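Local coordinates for protein putative drug/sodium antiporter (Escherichia coli, PDB 4Z3N) that is a MATE-family membrane transporter linked to the transport of the genotoxin colibactin, probably working as an antiporter, at residues 30-35 / 333-338; 200-205 / 214-219; 303-308 / 341-346. All blocks are in the same frame, centred on the assembly; numbering follows the deposited sequence.

Contact 1 of 3, residues 30-35 / 333-338. With OLC ((2R)-2,3-dihydroxypropyl (9Z)-octadec-9-enoate), chain F.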
loop_
_atom_site.group_PDB
_atom_site.type_symbol
_atom_site.label_atom_id
_atom_site.label_comp_id
_atom_site.label_asym_id
_atom_site.label_seq_id
_atom_site.Cartn_x
_atom_site.Cartn_y
_atom_site.Cartn_z
ATOM N N LYS A 30 2.625 -4.689 -22.890
ATOM C CA LYS A 30 1.183 -4.608 -23.117
ATOM C C LYS A 30 0.410 -5.304 -21.989
ATOM O O LYS A 30 -0.570 -4.769 -21.458
ATOM C CB LYS A 30 0.800 -5.224 -24.478
ATOM C CG LYS A 30 1.366 -4.481 -25.694
ATOM C CD LYS A 30 1.182 -2.963 -25.552
ATOM C CE LYS A 30 1.996 -2.181 -26.589
ATOM N NZ LYS A 30 3.155 -1.431 -25.996
ATOM N N LEU A 31 0.865 -6.493 -21.620
ATOM C CA LEU A 31 0.215 -7.263 -20.573
ATOM C C LEU A 31 0.218 -6.525 -19.219
ATOM O O LEU A 31 -0.831 -6.379 -18.598
ATOM C CB LEU A 31 0.883 -8.634 -20.454
ATOM C CG LEU A 31 0.382 -9.528 -19.322
ATOM C CD1 LEU A 31 -1.125 -9.814 -19.427
ATOM C CD2 LEU A 31 1.219 -10.829 -19.222
ATOM N N LEU A 32 1.375 -6.039 -18.771
ATOM C CA LEU A 32 1.441 -5.324 -17.500
ATOM C C LEU A 32 0.651 -4.000 -17.499
ATOM O O LEU A 32 0.032 -3.636 -16.490
ATOM C CB LEU A 32 2.896 -5.048 -17.118
ATOM C CG LEU A 32 3.721 -6.237 -16.642
ATOM C CD1 LEU A 32 5.189 -5.861 -16.602
ATOM C CD2 LEU A 32 3.254 -6.720 -15.279
ATOM N N LEU A 33 0.682 -3.273 -18.609
ATOM C CA LEU A 33 0.028 -1.974 -18.658
ATOM C C LEU A 33 -1.464 -2.108 -18.644
ATOM O O LEU A 33 -2.153 -1.341 -17.983
ATOM C CB LEU A 33 0.434 -1.200 -19.898
ATOM C CG LEU A 33 1.709 -0.392 -19.776
ATOM C CD1 LEU A 33 1.903 0.367 -21.073
ATOM C CD2 LEU A 33 1.603 0.528 -18.562
ATOM N N ARG A 34 -1.973 -3.074 -19.397
ATOM C CA ARG A 34 -3.414 -3.230 -19.508
ATOM C C ARG A 34 -4.002 -3.674 -18.183
ATOM O O ARG A 34 -5.173 -3.440 -17.895
ATOM C CB ARG A 34 -3.766 -4.224 -20.592
ATOM C CG ARG A 34 -4.017 -5.583 -20.062
ATOM C CD ARG A 34 -3.903 -6.586 -21.187
ATOM N NE ARG A 34 -5.205 -7.100 -21.577
ATOM C CZ ARG A 34 -5.384 -7.985 -22.544
ATOM N NH1 ARG A 34 -4.331 -8.438 -23.221
ATOM N NH2 ARG A 34 -6.610 -8.407 -22.832
ATOM N N MET A 35 -3.186 -4.349 -17.391
ATOM C CA MET A 35 -3.567 -4.736 -16.054
ATOM C C MET A 35 -3.340 -3.634 -15.034
ATOM O O MET A 35 -4.131 -3.479 -14.095
ATOM C CB MET A 35 -2.806 -5.980 -15.653
ATOM C CG MET A 35 -3.214 -7.196 -16.437
ATOM S SD MET A 35 -2.214 -8.596 -15.968
ATOM C CE MET A 35 -2.855 -8.955 -14.336
ATOM N N TYR A 333 9.355 -9.351 -14.348
ATOM C CA TYR A 333 9.919 -8.428 -13.365
ATOM C C TYR A 333 10.668 -7.247 -14.008
ATOM O O TYR A 333 10.399 -6.089 -13.684
ATOM C CB TYR A 333 10.850 -9.162 -12.425
ATOM C CG TYR A 333 11.732 -8.228 -11.643
ATOM C CD1 TYR A 333 11.272 -7.609 -10.488
ATOM C CD2 TYR A 333 13.025 -7.955 -12.069
ATOM C CE1 TYR A 333 12.073 -6.739 -9.796
ATOM C CE2 TYR A 333 13.832 -7.095 -11.376
ATOM C CZ TYR A 333 13.352 -6.485 -10.242
ATOM O OH TYR A 333 14.174 -5.627 -9.561
ATOM N N TRP A 334 11.589 -7.528 -14.934
ATOM C CA TRP A 334 12.345 -6.455 -15.597
ATOM C C TRP A 334 11.509 -5.606 -16.569
ATOM O O TRP A 334 11.857 -4.447 -16.804
ATOM C CB TRP A 334 13.566 -7.017 -16.328
ATOM C CG TRP A 334 14.609 -7.566 -15.411
ATOM C CD1 TRP A 334 14.888 -8.876 -15.199
ATOM C CD2 TRP A 334 15.498 -6.823 -14.560
ATOM N NE1 TRP A 334 15.896 -9.005 -14.271
ATOM C CE2 TRP A 334 16.296 -7.763 -13.867
ATOM C CE3 TRP A 334 15.704 -5.459 -14.322
ATOM C CZ2 TRP A 334 17.280 -7.388 -12.946
ATOM C CZ3 TRP A 334 16.689 -5.084 -13.401
ATOM C CH2 TRP A 334 17.461 -6.051 -12.726
ATOM N N ALA A 335 10.423 -6.156 -17.126
ATOM C CA ALA A 335 9.466 -5.341 -17.897
ATOM C C ALA A 335 8.797 -4.293 -16.983
ATOM O O ALA A 335 8.717 -3.087 -17.307
ATOM C CB ALA A 335 8.413 -6.220 -18.549
ATOM N N ALA A 336 8.317 -4.785 -15.841
ATOM C CA ALA A 336 7.773 -3.956 -14.770
ATOM C C ALA A 336 8.769 -2.891 -14.280
ATOM O O ALA A 336 8.390 -1.731 -14.097
ATOM C CB ALA A 336 7.336 -4.831 -13.607
ATOM N N VAL A 337 10.025 -3.275 -14.045
ATOM C CA VAL A 337 11.004 -2.296 -13.569
ATOM C C VAL A 337 11.184 -1.204 -14.638
ATOM O O VAL A 337 11.264 -0.018 -14.313
ATOM C CB VAL A 337 12.394 -2.936 -13.219
ATOM C CG1 VAL A 337 13.438 -1.854 -13.053
ATOM C CG2 VAL A 337 12.316 -3.781 -11.958
ATOM N N ALA A 338 11.223 -1.612 -15.914
ATOM C CA ALA A 338 11.353 -0.663 -17.012
ATOM C C ALA A 338 10.180 0.323 -17.035
ATOM O O ALA A 338 10.383 1.530 -17.146
ATOM C CB ALA A 338 11.464 -1.383 -18.330
HETATM C C18 OLC F . 22.876 1.922 -7.969
HETATM C C10 OLC F . 20.448 -3.688 -15.243
HETATM C C9 OLC F . 19.834 -4.332 -16.259
HETATM C C17 OLC F . 22.253 0.552 -8.194
HETATM C C11 OLC F . 19.645 -2.923 -14.204
HETATM C C8 OLC F . 19.313 -5.743 -16.036
HETATM C C16 OLC F . 21.690 0.446 -9.600
HETATM C C12 OLC F . 20.379 -2.925 -12.878
HETATM C C7 OLC F . 18.987 -6.443 -17.344
HETATM C C15 OLC F . 20.910 -0.843 -9.820
HETATM C C13 OLC F . 20.178 -1.622 -12.114
HETATM C C6 OLC F . 19.246 -7.921 -17.190
HETATM C C14 OLC F . 21.326 -1.477 -11.130
#

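Contact 2 of 3, residues 200-205 / 214-219. With OLC ((2R)-2,3-dihydroxypropyl (9Z)-octadec-9-enoate), chain G.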
loop_
_atom_site.group_PDB
_atom_site.type_symbol
_atom_site.label_atom_id
_atom_site.label_comp_id
_atom_site.label_asym_id
_atom_site.label_seq_id
_atom_site.Cartn_x
_atom_site.Cartn_y
_atom_site.Cartn_z
ATOM N N PRO A 200 -23.622 14.557 0.648
ATOM C CA PRO A 200 -24.598 15.647 0.752
ATOM C C PRO A 200 -25.856 15.214 1.520
ATOM O O PRO A 200 -26.312 15.926 2.416
ATOM C CB PRO A 200 -24.926 15.975 -0.712
ATOM C CG PRO A 200 -23.863 15.305 -1.526
ATOM C CD PRO A 200 -23.402 14.134 -0.747
ATOM N N ILE A 201 -26.385 14.039 1.186
ATOM C CA ILE A 201 -27.623 13.552 1.790
ATOM C C ILE A 201 -27.532 13.340 3.308
ATOM O O ILE A 201 -28.535 13.438 4.017
ATOM C CB ILE A 201 -28.063 12.231 1.146
ATOM C CG1 ILE A 201 -28.167 12.371 -0.369
ATOM C CG2 ILE A 201 -29.388 11.771 1.705
ATOM C CD1 ILE A 201 -28.427 11.046 -1.045
ATOM N N MET A 202 -26.344 13.034 3.811
ATOM C CA MET A 202 -26.186 12.801 5.241
ATOM C C MET A 202 -26.126 14.104 5.988
ATOM O O MET A 202 -26.439 14.155 7.168
ATOM C CB MET A 202 -24.929 11.987 5.536
ATOM C CG MET A 202 -24.871 10.661 4.815
ATOM S SD MET A 202 -26.136 9.523 5.395
ATOM C CE MET A 202 -26.103 8.303 4.064
ATOM N N ILE A 203 -25.685 15.151 5.302
ATOM C CA ILE A 203 -25.582 16.487 5.890
ATOM C C ILE A 203 -26.925 17.239 5.899
ATOM O O ILE A 203 -27.219 18.009 6.812
ATOM C CB ILE A 203 -24.550 17.334 5.139
ATOM C CG1 ILE A 203 -23.225 16.598 5.053
ATOM C CG2 ILE A 203 -24.343 18.656 5.826
ATOM C CD1 ILE A 203 -22.283 17.178 4.022
ATOM N N PHE A 204 -27.737 16.988 4.880
ATOM C CA PHE A 204 -28.879 17.833 4.571
ATOM C C PHE A 204 -30.191 17.111 4.852
ATOM O O PHE A 204 -31.019 17.613 5.613
ATOM C CB PHE A 204 -28.811 18.315 3.118
ATOM C CG PHE A 204 -27.645 19.229 2.837
ATOM C CD1 PHE A 204 -27.204 20.126 3.797
ATOM C CD2 PHE A 204 -26.980 19.174 1.625
ATOM C CE1 PHE A 204 -26.124 20.963 3.551
ATOM C CE2 PHE A 204 -25.902 20.004 1.369
ATOM C CZ PHE A 204 -25.468 20.898 2.333
ATOM N N VAL A 205 -30.414 15.974 4.203
ATOM C CA VAL A 205 -31.562 15.137 4.557
ATOM C C VAL A 205 -31.534 14.593 5.999
ATOM O O VAL A 205 -32.474 14.802 6.761
ATOM C CB VAL A 205 -31.694 13.938 3.630
ATOM C CG1 VAL A 205 -32.954 13.180 3.976
ATOM C CG2 VAL A 205 -31.702 14.380 2.177
ATOM N N ALA A 214 -18.445 10.301 7.235
ATOM C CA ALA A 214 -17.861 9.020 7.600
ATOM C C ALA A 214 -18.752 7.839 7.153
ATOM O O ALA A 214 -18.274 6.915 6.494
ATOM C CB ALA A 214 -17.615 8.966 9.079
ATOM N N LEU A 215 -20.037 7.875 7.499
ATOM C CA LEU A 215 -20.962 6.803 7.125
ATOM C C LEU A 215 -21.172 6.711 5.607
ATOM O O LEU A 215 -21.413 5.623 5.063
ATOM C CB LEU A 215 -22.324 6.981 7.817
ATOM C CG LEU A 215 -23.385 5.996 7.310
ATOM C CD1 LEU A 215 -23.041 4.558 7.742
ATOM C CD2 LEU A 215 -24.807 6.397 7.729
ATOM N N ALA A 216 -21.089 7.848 4.921
ATOM C CA ALA A 216 -21.194 7.839 3.460
ATOM C C ALA A 216 -20.002 7.084 2.855
ATOM O O ALA A 216 -20.165 6.269 1.945
ATOM C CB ALA A 216 -21.272 9.256 2.912
ATOM N N SER A 217 -18.808 7.371 3.375
ATOM C CA SER A 217 -17.594 6.675 2.979
ATOM C C SER A 217 -17.758 5.170 3.193
ATOM O O SER A 217 -17.379 4.365 2.353
ATOM C CB SER A 217 -16.385 7.198 3.765
ATOM O OG SER A 217 -15.869 8.412 3.222
ATOM N N PHE A 218 -18.350 4.796 4.317
ATOM C CA PHE A 218 -18.537 3.400 4.626
ATOM C C PHE A 218 -19.600 2.701 3.731
ATOM O O PHE A 218 -19.454 1.518 3.393
ATOM C CB PHE A 218 -18.887 3.260 6.110
ATOM C CG PHE A 218 -19.031 1.839 6.563
ATOM C CD1 PHE A 218 -18.010 0.926 6.357
ATOM C CD2 PHE A 218 -20.184 1.414 7.187
ATOM C CE1 PHE A 218 -18.141 -0.382 6.764
ATOM C CE2 PHE A 218 -20.317 0.103 7.598
ATOM C CZ PHE A 218 -19.293 -0.796 7.390
ATOM N N LEU A 219 -20.663 3.406 3.350
ATOM C CA LEU A 219 -21.689 2.791 2.503
ATOM C C LEU A 219 -21.144 2.701 1.088
ATOM O O LEU A 219 -21.552 1.847 0.294
ATOM C CB LEU A 219 -23.008 3.582 2.539
ATOM C CG LEU A 219 -23.762 3.633 3.884
ATOM C CD1 LEU A 219 -24.902 4.634 3.840
ATOM C CD2 LEU A 219 -24.285 2.263 4.293
HETATM C C18 OLC G . -16.520 5.378 10.309
HETATM C C17 OLC G . -17.929 5.022 9.848
HETATM C C16 OLC G . -18.675 4.250 10.918
HETATM C C15 OLC G . -19.914 3.586 10.358
HETATM C C13 OLC G . -21.983 2.905 11.688
HETATM C C14 OLC G . -20.521 2.606 11.356
#

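Contact 3 of 3, residues 303-308 / 341-346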
loop_
_atom_site.group_PDB
_atom_site.type_symbol
_atom_site.label_atom_id
_atom_site.label_comp_id
_atom_site.label_asym_id
_atom_site.label_seq_id
_atom_site.Cartn_x
_atom_site.Cartn_y
_atom_site.Cartn_z
ATOM N N ILE A 303 4.774 7.888 -6.299
ATOM C CA ILE A 303 5.153 6.502 -6.134
ATOM C C ILE A 303 4.005 5.554 -6.528
ATOM O O ILE A 303 4.216 4.351 -6.722
ATOM C CB ILE A 303 5.631 6.301 -4.669
ATOM C CG1 ILE A 303 6.913 7.091 -4.433
ATOM C CG2 ILE A 303 5.733 4.835 -4.259
ATOM C CD1 ILE A 303 7.309 7.171 -2.975
ATOM N N THR A 304 2.801 6.107 -6.677
ATOM C CA THR A 304 1.600 5.284 -6.853
ATOM C C THR A 304 1.595 4.488 -8.168
ATOM O O THR A 304 1.137 3.355 -8.175
ATOM C CB THR A 304 0.277 6.123 -6.743
ATOM O OG1 THR A 304 0.393 7.354 -7.460
ATOM C CG2 THR A 304 -0.040 6.440 -5.301
ATOM N N PRO A 305 2.104 5.066 -9.278
ATOM C CA PRO A 305 2.167 4.303 -10.533
ATOM C C PRO A 305 3.002 3.016 -10.408
ATOM O O PRO A 305 2.752 2.038 -11.114
ATOM C CB PRO A 305 2.812 5.294 -11.517
ATOM C CG PRO A 305 3.445 6.313 -10.690
ATOM C CD PRO A 305 2.625 6.429 -9.454
ATOM N N MET A 306 3.966 3.016 -9.497
ATOM C CA MET A 306 4.756 1.819 -9.235
ATOM C C MET A 306 3.985 0.772 -8.401
ATOM O O MET A 306 4.210 -0.442 -8.536
ATOM C CB MET A 306 6.061 2.221 -8.557
ATOM C CG MET A 306 6.616 1.242 -7.569
ATOM S SD MET A 306 7.545 2.162 -6.317
ATOM C CE MET A 306 8.564 3.226 -7.334
ATOM N N LEU A 307 3.072 1.240 -7.551
ATOM C CA LEU A 307 2.222 0.334 -6.782
ATOM C C LEU A 307 1.201 -0.336 -7.704
ATOM O O LEU A 307 0.855 -1.501 -7.520
ATOM C CB LEU A 307 1.514 1.073 -5.643
ATOM C CG LEU A 307 2.381 1.676 -4.529
ATOM C CD1 LEU A 307 1.514 2.309 -3.476
ATOM C CD2 LEU A 307 3.265 0.640 -3.906
ATOM N N ALA A 308 0.736 0.413 -8.701
ATOM C CA ALA A 308 -0.159 -0.109 -9.732
ATOM C C ALA A 308 0.487 -1.223 -10.573
ATOM O O ALA A 308 -0.106 -2.289 -10.774
ATOM C CB ALA A 308 -0.619 1.015 -10.631
ATOM N N PHE A 341 10.202 2.378 -13.381
ATOM C CA PHE A 341 11.331 3.287 -13.284
ATOM C C PHE A 341 11.072 4.508 -14.185
ATOM O O PHE A 341 11.252 5.646 -13.777
ATOM C CB PHE A 341 12.627 2.560 -13.677
ATOM C CG PHE A 341 13.869 3.298 -13.325
ATOM C CD1 PHE A 341 14.324 4.333 -14.113
ATOM C CD2 PHE A 341 14.591 2.951 -12.200
ATOM C CE1 PHE A 341 15.479 5.010 -13.775
ATOM C CE2 PHE A 341 15.740 3.638 -11.850
ATOM C CZ PHE A 341 16.184 4.659 -12.639
ATOM N N SER A 342 10.610 4.256 -15.404
ATOM C CA SER A 342 10.493 5.297 -16.405
ATOM C C SER A 342 9.470 6.342 -16.022
ATOM O O SER A 342 9.750 7.537 -16.068
ATOM C CB SER A 342 10.136 4.692 -17.763
ATOM O OG SER A 342 11.285 4.137 -18.363
ATOM N N ILE A 343 8.275 5.887 -15.674
ATOM C CA ILE A 343 7.242 6.773 -15.162
ATOM C C ILE A 343 7.666 7.543 -13.895
ATOM O O ILE A 343 7.505 8.765 -13.839
ATOM C CB ILE A 343 5.968 5.985 -14.861
ATOM C CG1 ILE A 343 5.658 5.069 -16.051
ATOM C CG2 ILE A 343 4.822 6.939 -14.470
ATOM C CD1 ILE A 343 4.311 4.370 -15.993
ATOM N N VAL A 344 8.197 6.849 -12.886
ATOM C CA VAL A 344 8.513 7.527 -11.633
ATOM C C VAL A 344 9.656 8.544 -11.809
ATOM O O VAL A 344 9.667 9.588 -11.145
ATOM C CB VAL A 344 8.876 6.533 -10.500
ATOM C CG1 VAL A 344 9.460 7.272 -9.308
ATOM C CG2 VAL A 344 7.667 5.741 -10.072
ATOM N N LEU A 345 10.601 8.256 -12.705
ATOM C CA LEU A 345 11.681 9.196 -12.976
ATOM C C LEU A 345 11.143 10.548 -13.501
ATOM O O LEU A 345 11.556 11.631 -13.031
ATOM C CB LEU A 345 12.662 8.595 -13.962
ATOM C CG LEU A 345 13.773 9.521 -14.464
ATOM C CD1 LEU A 345 14.769 9.813 -13.324
ATOM C CD2 LEU A 345 14.464 8.921 -15.717
ATOM N N VAL A 346 10.211 10.475 -14.451
ATOM C CA VAL A 346 9.500 11.654 -14.948
ATOM C C VAL A 346 8.755 12.421 -13.832
ATOM O O VAL A 346 8.888 13.637 -13.716
ATOM C CB VAL A 346 8.511 11.264 -16.071
ATOM C CG1 VAL A 346 7.629 12.462 -16.478
ATOM C CG2 VAL A 346 9.286 10.732 -17.251
#

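Contact 1 of 3, residues 30-35 / 333-338
L32 reaches from 30-35 to A335 and A336, and a single methyl does the touching. The apolar contacts all start from L32 CD1, which lies 3.8 Å from A335 CB and equally 3.8 Å from A336 CB, so it sits between two adjacent alanine methyls. It also lies against the helix backbone that joins them, with L32 CD1 3.4 Å from A336 N. The first torsion of L32 (chi1 -73°) sets CG beside its backbone N, and a nearly extended second one (chi2 168°) carries CD1 across the interface. With alanines as the receiving side chains, the backbones come near each other: L32 CA and A336 CA are 7.0 Å apart. All three touching residues are buried, although the shared surface is small, 97 Å².

The contact pairs helix 28-56, close to its start, with helix 326-358. In a MATE transporter of twelve predicted membrane helices, these contain the first and the ninth, brought together although 297 residues separate the two segments. Helix 286-322 lies alongside, with L31 on V316 and A336 on I309, while A335 also touches L28 and Y29.

Aromatic and lipid contacts belong to other sides of helix 326-358. One face of the W334 ring receives the oleoyl chain of a bound monoolein, C8 standing 3.7 Å above the ring plane and displaced toward the rim; C11 of the same lipid is 3.7 Å from W334 CZ3. Over the centre of the opposite W334 face lies Y333 CE2, 3.5 Å above the plane.

The polar contacts lie outside the interface. Y333 OH is hydrogen-bonded to I388 O on helix 382-399, and within the helix V337 N bonds to Y333 O at 2.9 Å.

Contact 2 of 3, residues 200-205 / 214-219
Where M202 lies across L215, A216 and L219, neither nearby aromatic ring enters the interface. F218 turns its ring to a bound monoolein chain, whose C15 lies 3.9 Å from F218 CD2 in an oblique approach. The F204 ring, at the other segment, has I203 CB over one face, 4.1 Å above the plane and offset toward the rim.

The interface itself is apolar and is carried on one side by M202. Its CG meets A216 CB at 4.3 Å, its SD faces L215 CD2 at 4.1 Å, and its terminal CE lies 3.9 Å from L219 CD1. Successive atoms of one chain thus meet three residues that share a face of the opposing helix. A bend at the second torsion (chi2 -67°) turns SD aside about the CB-CG bond, instead of letting the chain run straight out. M202 and L215 cross at about a right angle.

Helices 181-204 and 209-232 form an antiparallel helical hairpin with a short connection: the axes of 200-204 and 214-219 run at 146° and come within 9.6 Å. Both belong to predicted membrane helices. M202 also makes a backbone hydrogen bond with F208 in the connection, tying the interface residue to the turn of the hairpin.

P200 has no amide hydrogen to give to the preceding turn, and helix 181-204 is kinked there. Beyond the hairpin, helix 28-56 is reached by P200 and I203, both against W56, and by S217 against Y49 and D53. The lipid that approaches F218 also places C18 at 3.9 Å from A214 CB.

Contact 3 of 3, residues 303-308 / 341-346
M306 and V344 meet across an antiparallel helical hairpin made by helices 286-322 and 326-358, which follow one another in the chain; the axes of 303-308 and 341-346 run at 166° and approach to 8.7 Å. Followed outward, M306 first meets V344 through CB, 4.2 Å from V344 CG2. CG and SD then swing wide, M306 SD lying 5.2 Å from V344 CG2. The last torsion (chi3 -49°) folds the chain back, so that CE returns to V344 CG2 at 3.8 Å. The side chain therefore bows around V344 CG2 and touches it near the root and again at the tip. On V344 itself, a first torsion of 169° sets CG1 anti to the backbone N and CG2 beside it, and it is CG2 that meets the methionine.

P305 supplies the second half of the interface. Its ring carbons CB and CG lie 3.9 and 4.1 Å from I343 CG2, and CG also comes within 4.3 Å of V344 CG2, so this corner of the pyrrolidine sits against two neighbouring residues of the facing helix. The same proline has no amide hydrogen for the turn before it, and helix 286-322 is kinked at 305-306. Regular bonding has resumed by A308 N, which bonds to T304 O.

Other helices close in on all three residues: P305 also touches F40 of helix 28-56, M306 touches A387 and L390 of helix 382-399, and V344 touches P384 there. On the threonine just before the kink, T304 OG1 is hydrogen-bonded to F301 O, three residues back.

Overall arrangement
Contacts 1 and 3 share helix 326-358, with centres 12 Å apart on the same side of the chain's centre. Along this helix, 333-338 faces helix 28-56 and 341-346 faces helix 286-322; in sequence the two contacts interleave. Contact 2 is remote, its centre 39 Å from that of contact 1 and 34 Å from that of contact 3, with nearest atoms about 23 and 18 Å away. It nevertheless lies within the long loop closed by contact 1. The bound groups nearby are monooleins: one borders 333-338, a second borders 214-219, and another lies about 6 Å from the side chain of M306 in contact 3.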